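PDB 3IC4: glutaredoxin (Grx-1) from Archaeoglobus fulgidus, which probably transfers electrons as a small thiol-disulfide oxidoreductase of the thioredoxin superfamily, as in other glutaredoxins. Local coordinates for residues V55-H60 with G64-P69; I42-D45 with E51-K54; L29-R34 with E84-L89. All coordinates share one frame; numbering follows the deposited sequence.

Contact 1: residues V55-H60 with G64-P69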
loop_
_atom_site.group_PDB
_atom_site.type_symbol
_atom_site.label_atom_id
_atom_site.label_comp_id
_atom_site.label_asym_id
_atom_site.label_seq_id
_atom_site.Cartn_x
_atom_site.Cartn_y
_atom_site.Cartn_z
ATOM N N VAL A 55 -7.169 -0.484 -8.893
ATOM C CA VAL A 55 -6.355 -0.456 -7.686
ATOM C C VAL A 55 -7.199 -0.721 -6.450
ATOM O O VAL A 55 -6.781 -1.451 -5.533
ATOM C CB VAL A 55 -5.571 0.825 -7.560
ATOM C CG1 VAL A 55 -4.754 0.821 -6.263
ATOM C CG2 VAL A 55 -4.652 0.959 -8.773
ATOM N N ILE A 56 -8.402 -0.155 -6.450
ATOM C CA ILE A 56 -9.355 -0.463 -5.353
ATOM C C ILE A 56 -9.659 -1.977 -5.235
ATOM O O ILE A 56 -9.683 -2.562 -4.142
ATOM C CB ILE A 56 -10.649 0.422 -5.398
ATOM C CG1 ILE A 56 -10.279 1.893 -5.122
ATOM C CG2 ILE A 56 -11.613 -0.074 -4.281
ATOM C CD1 ILE A 56 -11.319 2.965 -5.519
ATOM N N GLU A 57 -9.882 -2.624 -6.369
ATOM C CA GLU A 57 -10.164 -4.041 -6.362
ATOM C C GLU A 57 -8.939 -4.815 -5.934
ATOM O O GLU A 57 -9.057 -5.821 -5.222
ATOM C CB GLU A 57 -10.714 -4.506 -7.712
ATOM C CG GLU A 57 -12.216 -4.088 -7.965
ATOM C CD GLU A 57 -13.173 -4.185 -6.742
ATOM O OE1 GLU A 57 -13.105 -5.136 -5.911
ATOM O OE2 GLU A 57 -13.997 -3.255 -6.612
ATOM N N LYS A 58 -7.770 -4.318 -6.288
ATOM C CA LYS A 58 -6.508 -4.940 -5.841
ATOM C C LYS A 58 -6.281 -4.890 -4.328
ATOM O O LYS A 58 -5.933 -5.907 -3.704
ATOM C CB LYS A 58 -5.368 -4.294 -6.551
ATOM C CG LYS A 58 -3.972 -4.819 -6.195
ATOM C CD LYS A 58 -3.851 -6.245 -6.492
ATOM C CE LYS A 58 -2.474 -6.649 -6.969
ATOM N NZ LYS A 58 -2.530 -8.007 -7.562
ATOM N N VAL A 59 -6.496 -3.739 -3.744
ATOM C CA VAL A 59 -6.477 -3.534 -2.301
ATOM C C VAL A 59 -7.426 -4.560 -1.614
ATOM O O VAL A 59 -7.072 -5.162 -0.633
ATOM C CB VAL A 59 -6.958 -2.029 -1.970
ATOM C CG1 VAL A 59 -7.705 -1.912 -0.651
ATOM C CG2 VAL A 59 -5.844 -1.082 -2.017
ATOM N N HIS A 60 -8.619 -4.722 -2.168
ATOM C CA HIS A 60 -9.625 -5.635 -1.635
ATOM C C HIS A 60 -9.153 -7.053 -1.741
ATOM O O HIS A 60 -9.344 -7.858 -0.826
ATOM C CB HIS A 60 -10.935 -5.435 -2.321
ATOM C CG HIS A 60 -11.958 -6.429 -1.916
ATOM N ND1 HIS A 60 -12.169 -7.600 -2.605
ATOM C CD2 HIS A 60 -12.796 -6.452 -0.855
ATOM C CE1 HIS A 60 -13.108 -8.306 -2.003
ATOM N NE2 HIS A 60 -13.498 -7.639 -0.920
ATOM N N GLY A 64 -9.177 -7.970 1.974
ATOM C CA GLY A 64 -10.561 -8.344 2.138
ATOM C C GLY A 64 -11.448 -7.216 2.502
ATOM O O GLY A 64 -12.641 -7.410 2.664
ATOM N N SER A 65 -10.885 -6.003 2.521
ATOM C CA SER A 65 -11.622 -4.794 2.874
ATOM C C SER A 65 -11.466 -3.712 1.771
ATOM O O SER A 65 -10.702 -3.880 0.791
ATOM C CB SER A 65 -11.131 -4.200 4.201
ATOM O OG SER A 65 -9.996 -3.383 3.984
ATOM N N TYR A 66 -12.280 -2.675 1.911
ATOM C CA TYR A 66 -12.088 -1.488 1.089
ATOM C C TYR A 66 -11.535 -0.339 1.943
ATOM O O TYR A 66 -11.866 0.850 1.721
ATOM C CB TYR A 66 -13.370 -1.071 0.402
ATOM C CG TYR A 66 -13.803 -2.075 -0.608
ATOM C CD1 TYR A 66 -13.183 -2.165 -1.839
ATOM C CD2 TYR A 66 -14.773 -2.978 -0.305
ATOM C CE1 TYR A 66 -13.565 -3.103 -2.746
ATOM C CE2 TYR A 66 -15.171 -3.923 -1.213
ATOM C CZ TYR A 66 -14.545 -3.990 -2.445
ATOM O OH TYR A 66 -14.967 -4.967 -3.304
ATOM N N SER A 67 -10.683 -0.682 2.895
ATOM C CA SER A 67 -9.990 0.326 3.718
ATOM C C SER A 67 -8.507 0.421 3.423
ATOM O O SER A 67 -7.877 -0.472 2.853
ATOM C CB SER A 67 -10.234 0.084 5.193
ATOM O OG SER A 67 -11.616 0.159 5.475
ATOM N N VAL A 68 -7.960 1.547 3.874
ATOM C CA VAL A 68 -6.523 1.829 3.753
ATOM C C VAL A 68 -6.085 2.517 5.063
ATOM O O VAL A 68 -6.945 2.980 5.803
ATOM C CB VAL A 68 -6.187 2.749 2.501
ATOM C CG1 VAL A 68 -6.450 1.988 1.170
ATOM C CG2 VAL A 68 -7.046 3.972 2.542
ATOM N N PRO A 69 -4.763 2.545 5.371
ATOM C CA PRO A 69 -3.647 2.014 4.531
ATOM C C PRO A 69 -3.551 0.504 4.486
ATOM O O PRO A 69 -3.970 -0.175 5.399
ATOM C CB PRO A 69 -2.380 2.565 5.233
ATOM C CG PRO A 69 -2.819 2.646 6.709
ATOM C CD PRO A 69 -4.223 3.169 6.605
HETATM O O HOH W 1 -13.725 -9.701 1.636
#
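The rings of His60 and Tyr66 lie in an offset stack at a helix end of this thioredoxin-type fold, planes 14° apart and centroids 4.5 Å from each other. Tyr66 OH sits over the middle of one imidazole face, Gly64 CA lies over the opposite face, and Ser65 O is near the plane at the edge. His60 CD2 in turn stands over one face of the tyrosine ring, 3.4 Å from Tyr66 CZ, while Ile56 CG2 and Glu57 OE1 reach that ring's edge. The contact turns helix 49-63 into the loop leading to the cis peptide bond before Pro69, a hallmark of the family; Val68 and Pro69 touch Cys25, part of a CxxC that probably forms the redox site. Gly64, with positive phi, leaves the helix, and its N bonds to His60 O at 2.8 Å. The buried Val59 places CG1 against Ser67 O and Ser65 O. Ser65 OG accepts from Ser67 N in an ST turn and also bonds to Ser63 OG. A bend at chi2 brings the Glu57 carboxylate to the phenol; Tyr66 OH donates to the syn lone pair of Glu57 OE1 at 3.2 Å, with Glu57 OE1 lying in the plane of the tyrosine ring.

Contact 2: residues I42-D45 with E51-K54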
loop_
_atom_site.group_PDB
_atom_site.type_symbol
_atom_site.label_atom_id
_atom_site.label_comp_id
_atom_site.label_asym_id
_atom_site.label_seq_id
_atom_site.Cartn_x
_atom_site.Cartn_y
_atom_site.Cartn_z
ATOM N N ILE A 42 1.217 3.783 -3.685
ATOM C CA ILE A 42 0.176 4.143 -4.633
ATOM C C ILE A 42 -0.905 4.960 -3.918
ATOM O O ILE A 42 -1.589 4.448 -3.026
ATOM C CB ILE A 42 -0.439 2.922 -5.309
ATOM C CG1 ILE A 42 0.646 2.147 -6.096
ATOM C CG2 ILE A 42 -1.597 3.317 -6.198
ATOM C CD1 ILE A 42 0.132 0.842 -6.706
ATOM N N TRP A 43 -1.056 6.215 -4.344
ATOM C CA TRP A 43 -2.110 7.081 -3.845
ATOM C C TRP A 43 -3.340 6.912 -4.763
ATOM O O TRP A 43 -3.371 7.357 -5.953
ATOM C CB TRP A 43 -1.629 8.505 -3.898
ATOM C CG TRP A 43 -0.486 8.838 -3.040
ATOM C CD1 TRP A 43 0.643 9.488 -3.453
ATOM C CD2 TRP A 43 -0.339 8.653 -1.620
ATOM N NE1 TRP A 43 1.467 9.710 -2.389
ATOM C CE2 TRP A 43 0.907 9.199 -1.253
ATOM C CE3 TRP A 43 -1.136 8.115 -0.616
ATOM C CZ2 TRP A 43 1.357 9.232 0.091
ATOM C CZ3 TRP A 43 -0.658 8.121 0.712
ATOM C CH2 TRP A 43 0.553 8.633 1.040
ATOM N N ILE A 44 -4.352 6.313 -4.199
ATOM C CA ILE A 44 -5.522 5.908 -4.966
ATOM C C ILE A 44 -6.274 7.166 -5.367
ATOM O O ILE A 44 -6.902 7.228 -6.425
ATOM C CB ILE A 44 -6.405 4.960 -4.100
ATOM C CG1 ILE A 44 -5.618 3.664 -3.782
ATOM C CG2 ILE A 44 -7.727 4.724 -4.764
ATOM C CD1 ILE A 44 -6.285 2.714 -2.907
ATOM N N ASP A 45 -6.184 8.207 -4.539
ATOM C CA ASP A 45 -6.803 9.466 -4.878
ATOM C C ASP A 45 -6.222 10.224 -6.070
ATOM O O ASP A 45 -6.856 11.169 -6.584
ATOM C CB ASP A 45 -6.860 10.336 -3.643
ATOM C CG ASP A 45 -5.503 10.653 -3.063
ATOM O OD1 ASP A 45 -4.713 9.743 -2.750
ATOM O OD2 ASP A 45 -5.275 11.901 -2.837
ATOM N N GLU A 51 -8.593 3.052 -13.832
ATOM C CA GLU A 51 -7.302 2.818 -13.187
ATOM C C GLU A 51 -7.513 2.833 -11.635
ATOM O O GLU A 51 -6.996 1.964 -10.909
ATOM C CB GLU A 51 -6.262 3.851 -13.650
ATOM C CG GLU A 51 -4.841 3.509 -13.170
ATOM C CD GLU A 51 -3.700 4.410 -13.696
ATOM O OE1 GLU A 51 -3.876 5.676 -13.774
ATOM O OE2 GLU A 51 -2.590 3.845 -14.013
ATOM N N ARG A 52 -8.305 3.792 -11.142
ATOM C CA ARG A 52 -8.649 3.822 -9.718
ATOM C C ARG A 52 -9.417 2.572 -9.292
ATOM O O ARG A 52 -9.120 1.969 -8.258
ATOM C CB ARG A 52 -9.452 5.076 -9.351
ATOM C CG ARG A 52 -9.737 5.188 -7.865
ATOM C CD ARG A 52 -10.692 6.229 -7.651
ATOM N NE ARG A 52 -10.116 7.557 -7.827
ATOM C CZ ARG A 52 -10.754 8.719 -7.612
ATOM N NH1 ARG A 52 -12.014 8.757 -7.182
ATOM N NH2 ARG A 52 -10.119 9.858 -7.811
ATOM N N LYS A 53 -10.422 2.185 -10.080
ATOM C CA LYS A 53 -11.250 1.005 -9.772
ATOM C C LYS A 53 -10.399 -0.241 -9.697
ATOM O O LYS A 53 -10.580 -1.072 -8.830
ATOM C CB LYS A 53 -12.396 0.846 -10.790
ATOM C CG LYS A 53 -13.523 1.886 -10.588
ATOM C CD LYS A 53 -14.822 1.577 -11.374
ATOM C CE LYS A 53 -15.564 2.930 -11.639
ATOM N NZ LYS A 53 -16.863 2.889 -12.410
ATOM N N LYS A 54 -9.434 -0.360 -10.597
ATOM C CA LYS A 54 -8.561 -1.519 -10.621
ATOM C C LYS A 54 -7.702 -1.629 -9.353
ATOM O O LYS A 54 -7.553 -2.738 -8.791
ATOM C CB LYS A 54 -7.688 -1.416 -11.860
ATOM C CG LYS A 54 -6.725 -2.523 -12.129
ATOM C CD LYS A 54 -5.791 -2.060 -13.306
ATOM C CE LYS A 54 -5.477 -3.179 -14.351
ATOM N NZ LYS A 54 -4.087 -3.826 -14.250
#
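This contact joins the end of strand 40-43, an outermost strand of the sheet, to the first turns of helix 49-63, in the part of the thioredoxin-like fold where the chain leaves the sheet and returns as a helix packed on it. Ile44, in the short 3-10 segment after the strand, is nearest to Arg52, their CA atoms 6.1 Å apart. The isoleucine branch lies square across the arginine stem: the methyl Ile44 CG2 rests on Arg52 CG, 3.7 Å away. Arg52 begins with CG opposite its own backbone N (chi1 -176°), runs on extended, then bends at chi3 (-73°), carrying the guanidinium past the backbone of the 3-10 segment. There Arg52 NE lies 3.5 Å from Ile44 O, and Arg52 NH2 is 3.7 Å from Asp45 O; both carbonyls stand obliquely to the guanidinium. Arg52 NH2 donates to Leu47 O, with a long, weak ion pair to Glu48 OE1, and Asp45 OD2 bonds to Ser20 OG. Ile44 also touches Val55, Ile56 and Val59 of the same helix. The contact is thus van der Waals packing at the stem of Arg52, while nearby carbonyl oxygens probably give its cationic end a favourable electrostatic setting.

Contact 3: residues L29-R34 with E84-L89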
loop_
_atom_site.group_PDB
_atom_site.type_symbol
_atom_site.label_atom_id
_atom_site.label_comp_id
_atom_site.label_asym_id
_atom_site.label_seq_id
_atom_site.Cartn_x
_atom_site.Cartn_y
_atom_site.Cartn_z
ATOM N N LEU A 29 3.123 6.189 5.935
ATOM C CA LEU A 29 4.187 6.641 5.039
ATOM C C LEU A 29 5.435 7.091 5.824
ATOM O O LEU A 29 6.567 6.759 5.481
ATOM C CB LEU A 29 3.651 7.779 4.145
ATOM C CG LEU A 29 4.692 8.403 3.177
ATOM C CD1 LEU A 29 4.825 7.519 1.997
ATOM C CD2 LEU A 29 4.344 9.810 2.739
ATOM N N GLU A 30 5.221 7.880 6.872
ATOM C CA GLU A 30 6.319 8.344 7.704
ATOM C C GLU A 30 6.994 7.180 8.427
ATOM O O GLU A 30 8.209 7.177 8.587
ATOM C CB GLU A 30 5.842 9.443 8.654
ATOM C CG GLU A 30 5.335 10.722 7.881
ATOM C CD GLU A 30 6.391 11.405 7.052
ATOM O OE1 GLU A 30 7.617 11.373 7.395
ATOM O OE2 GLU A 30 6.035 12.050 6.015
ATOM N N PHE A 31 6.213 6.181 8.839
ATOM C CA PHE A 31 6.809 4.976 9.405
ATOM C C PHE A 31 7.781 4.326 8.445
ATOM O O PHE A 31 8.877 3.932 8.824
ATOM C CB PHE A 31 5.724 3.966 9.834
ATOM C CG PHE A 31 6.286 2.619 10.284
ATOM C CD1 PHE A 31 6.717 2.428 11.574
ATOM C CD2 PHE A 31 6.439 1.593 9.390
ATOM C CE1 PHE A 31 7.328 1.226 11.945
ATOM C CE2 PHE A 31 7.024 0.413 9.757
ATOM C CZ PHE A 31 7.482 0.246 11.013
ATOM N N LEU A 32 7.316 4.122 7.213
ATOM C CA LEU A 32 8.098 3.431 6.187
ATOM C C LEU A 32 9.318 4.233 5.857
ATOM O O LEU A 32 10.396 3.669 5.673
ATOM C CB LEU A 32 7.245 3.168 4.935
ATOM C CG LEU A 32 6.111 2.143 5.112
ATOM C CD1 LEU A 32 5.278 2.134 3.877
ATOM C CD2 LEU A 32 6.631 0.778 5.507
ATOM N N LYS A 33 9.186 5.554 5.818
ATOM C CA LYS A 33 10.355 6.401 5.524
ATOM C C LYS A 33 11.428 6.246 6.556
ATOM O O LYS A 33 12.628 6.213 6.231
ATOM C CB LYS A 33 9.963 7.882 5.455
ATOM C CG LYS A 33 9.210 8.195 4.190
ATOM C CD LYS A 33 8.411 9.512 4.087
ATOM C CE LYS A 33 9.111 10.740 4.343
ATOM N NZ LYS A 33 8.196 11.927 4.052
ATOM N N ARG A 34 11.003 6.255 7.811
ATOM C CA ARG A 34 11.893 6.178 8.966
ATOM C C ARG A 34 12.546 4.783 9.041
ATOM O O ARG A 34 13.723 4.629 9.395
ATOM C CB ARG A 34 11.077 6.530 10.216
ATOM C CG ARG A 34 11.835 6.456 11.491
ATOM C CD ARG A 34 11.324 7.445 12.546
ATOM N NE ARG A 34 12.280 7.465 13.692
ATOM C CZ ARG A 34 13.317 8.304 13.918
ATOM N NH1 ARG A 34 13.623 9.318 13.087
ATOM N NH2 ARG A 34 14.062 8.140 15.028
ATOM N N GLU A 84 3.427 -1.815 15.758
ATOM C CA GLU A 84 3.924 -3.131 16.113
ATOM C C GLU A 84 3.776 -4.091 14.923
ATOM O O GLU A 84 4.714 -4.769 14.555
ATOM C CB GLU A 84 3.147 -3.651 17.338
ATOM C CG GLU A 84 3.204 -2.747 18.635
ATOM C CD GLU A 84 2.822 -1.199 18.457
ATOM O OE1 GLU A 84 1.687 -0.855 17.952
ATOM O OE2 GLU A 84 3.681 -0.333 18.860
ATOM N N LYS A 85 2.608 -4.115 14.307
ATOM C CA LYS A 85 2.345 -4.979 13.166
ATOM C C LYS A 85 3.180 -4.597 11.954
ATOM O O LYS A 85 3.687 -5.477 11.252
ATOM C CB LYS A 85 0.859 -4.958 12.802
ATOM C CG LYS A 85 -0.023 -5.798 13.763
ATOM C CD LYS A 85 -1.400 -6.109 13.135
ATOM C CE LYS A 85 -2.365 -4.929 13.291
ATOM N NZ LYS A 85 -3.888 -5.300 13.149
ATOM N N LEU A 86 3.379 -3.296 11.725
ATOM C CA LEU A 86 4.229 -2.868 10.625
ATOM C C LEU A 86 5.701 -3.265 10.853
ATOM O O LEU A 86 6.338 -3.723 9.947
ATOM C CB LEU A 86 4.080 -1.345 10.373
ATOM C CG LEU A 86 2.726 -0.857 9.810
ATOM C CD1 LEU A 86 2.476 0.688 9.927
ATOM C CD2 LEU A 86 2.613 -1.265 8.368
ATOM N N LYS A 87 6.227 -3.097 12.069
ATOM C CA LYS A 87 7.605 -3.507 12.384
ATOM C C LYS A 87 7.745 -5.006 12.177
ATOM O O LYS A 87 8.620 -5.423 11.474
ATOM C CB LYS A 87 7.973 -3.152 13.825
ATOM C CG LYS A 87 8.126 -1.654 14.053
ATOM C CD LYS A 87 8.206 -1.315 15.564
ATOM C CE LYS A 87 8.145 0.229 15.795
ATOM N NZ LYS A 87 8.502 0.723 17.150
ATOM N N GLU A 88 6.792 -5.800 12.665
ATOM C CA GLU A 88 6.815 -7.241 12.410
ATOM C C GLU A 88 6.796 -7.611 10.892
ATOM O O GLU A 88 7.543 -8.489 10.433
ATOM C CB GLU A 88 5.647 -7.895 13.147
ATOM C CG GLU A 88 5.558 -9.371 12.909
ATOM C CD GLU A 88 6.900 -10.073 13.016
ATOM O OE1 GLU A 88 7.531 -9.939 14.096
ATOM O OE2 GLU A 88 7.317 -10.770 12.034
ATOM N N LEU A 89 5.938 -6.941 10.119
ATOM C CA LEU A 89 5.855 -7.179 8.692
ATOM C C LEU A 89 7.200 -6.912 8.025
ATOM O O LEU A 89 7.671 -7.719 7.237
ATOM C CB LEU A 89 4.785 -6.294 8.034
ATOM C CG LEU A 89 4.558 -6.446 6.515
ATOM C CD1 LEU A 89 3.955 -7.788 6.186
ATOM C CD2 LEU A 89 3.674 -5.341 6.019
#
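Phe31 meets Leu86 and Lys87 where helix 23-35 lies beside the C-terminal helix 83-91, the two flanking helices on the same side of the sheet in this thioredoxin-like fold. Along 29-34, Leu29 comes first and turns to Phe39 instead of to the partner helix. Glu30 stays on the outer side. Phe31 makes the contact: a chi1 of 173° swings the ring away from the Phe31 backbone N and out to 84-89. Leu86 CB stands over one face in a CH-pi contact, 4.0 Å from the Phe31 ring centroid and 29° off the ring normal, and Phe31 CE2 is its nearest ring atom at 3.5 Å. The two side chains pass alongside each other pointing opposite ways, which takes Leu86 CD1 back along the ring to within 4.1 Å of Phe31 CD2. At the ring's edge, near its plane, Lys87 CG lies 3.6 Å from Phe31 CZ; the extended lysine chain crosses obliquely, with Lys87 CE 4.1 Å from Phe31 CE1. Leu86 also touches Val71 and Val78 of the sheet. Leu32, next along, packs on Phe39, and Lys33 NZ forms a salt bridge with Glu30 OE2 at 2.9 Å. Between these segments the join is apolar, made by an aromatic ring, a leucine and the methylene part of a lysine, and probably depends on shape fit and dispersion without any directional polar bond.

From the N terminus, strand 15-18 leads into helix 23-35, which supplies 29-34, the first half of contact 3. Strand 40-43 follows; contact 2 then closes a short loop back from helix 49-63. Further along that helix, contact 1 closes the next loop, so contacts 2 and 1 run in series, share helix 49-63 and touch at Ile44. Strands 70-73 and 76-79 come next, and 84-89 finally closes contact 3, whose long loop encloses both others. Contact 3 ties the helices 23-35 and 83-91 together, on the opposite side of the chain's centre from contacts 1 and 2; Trp43 touching Leu29 links it to contact 2.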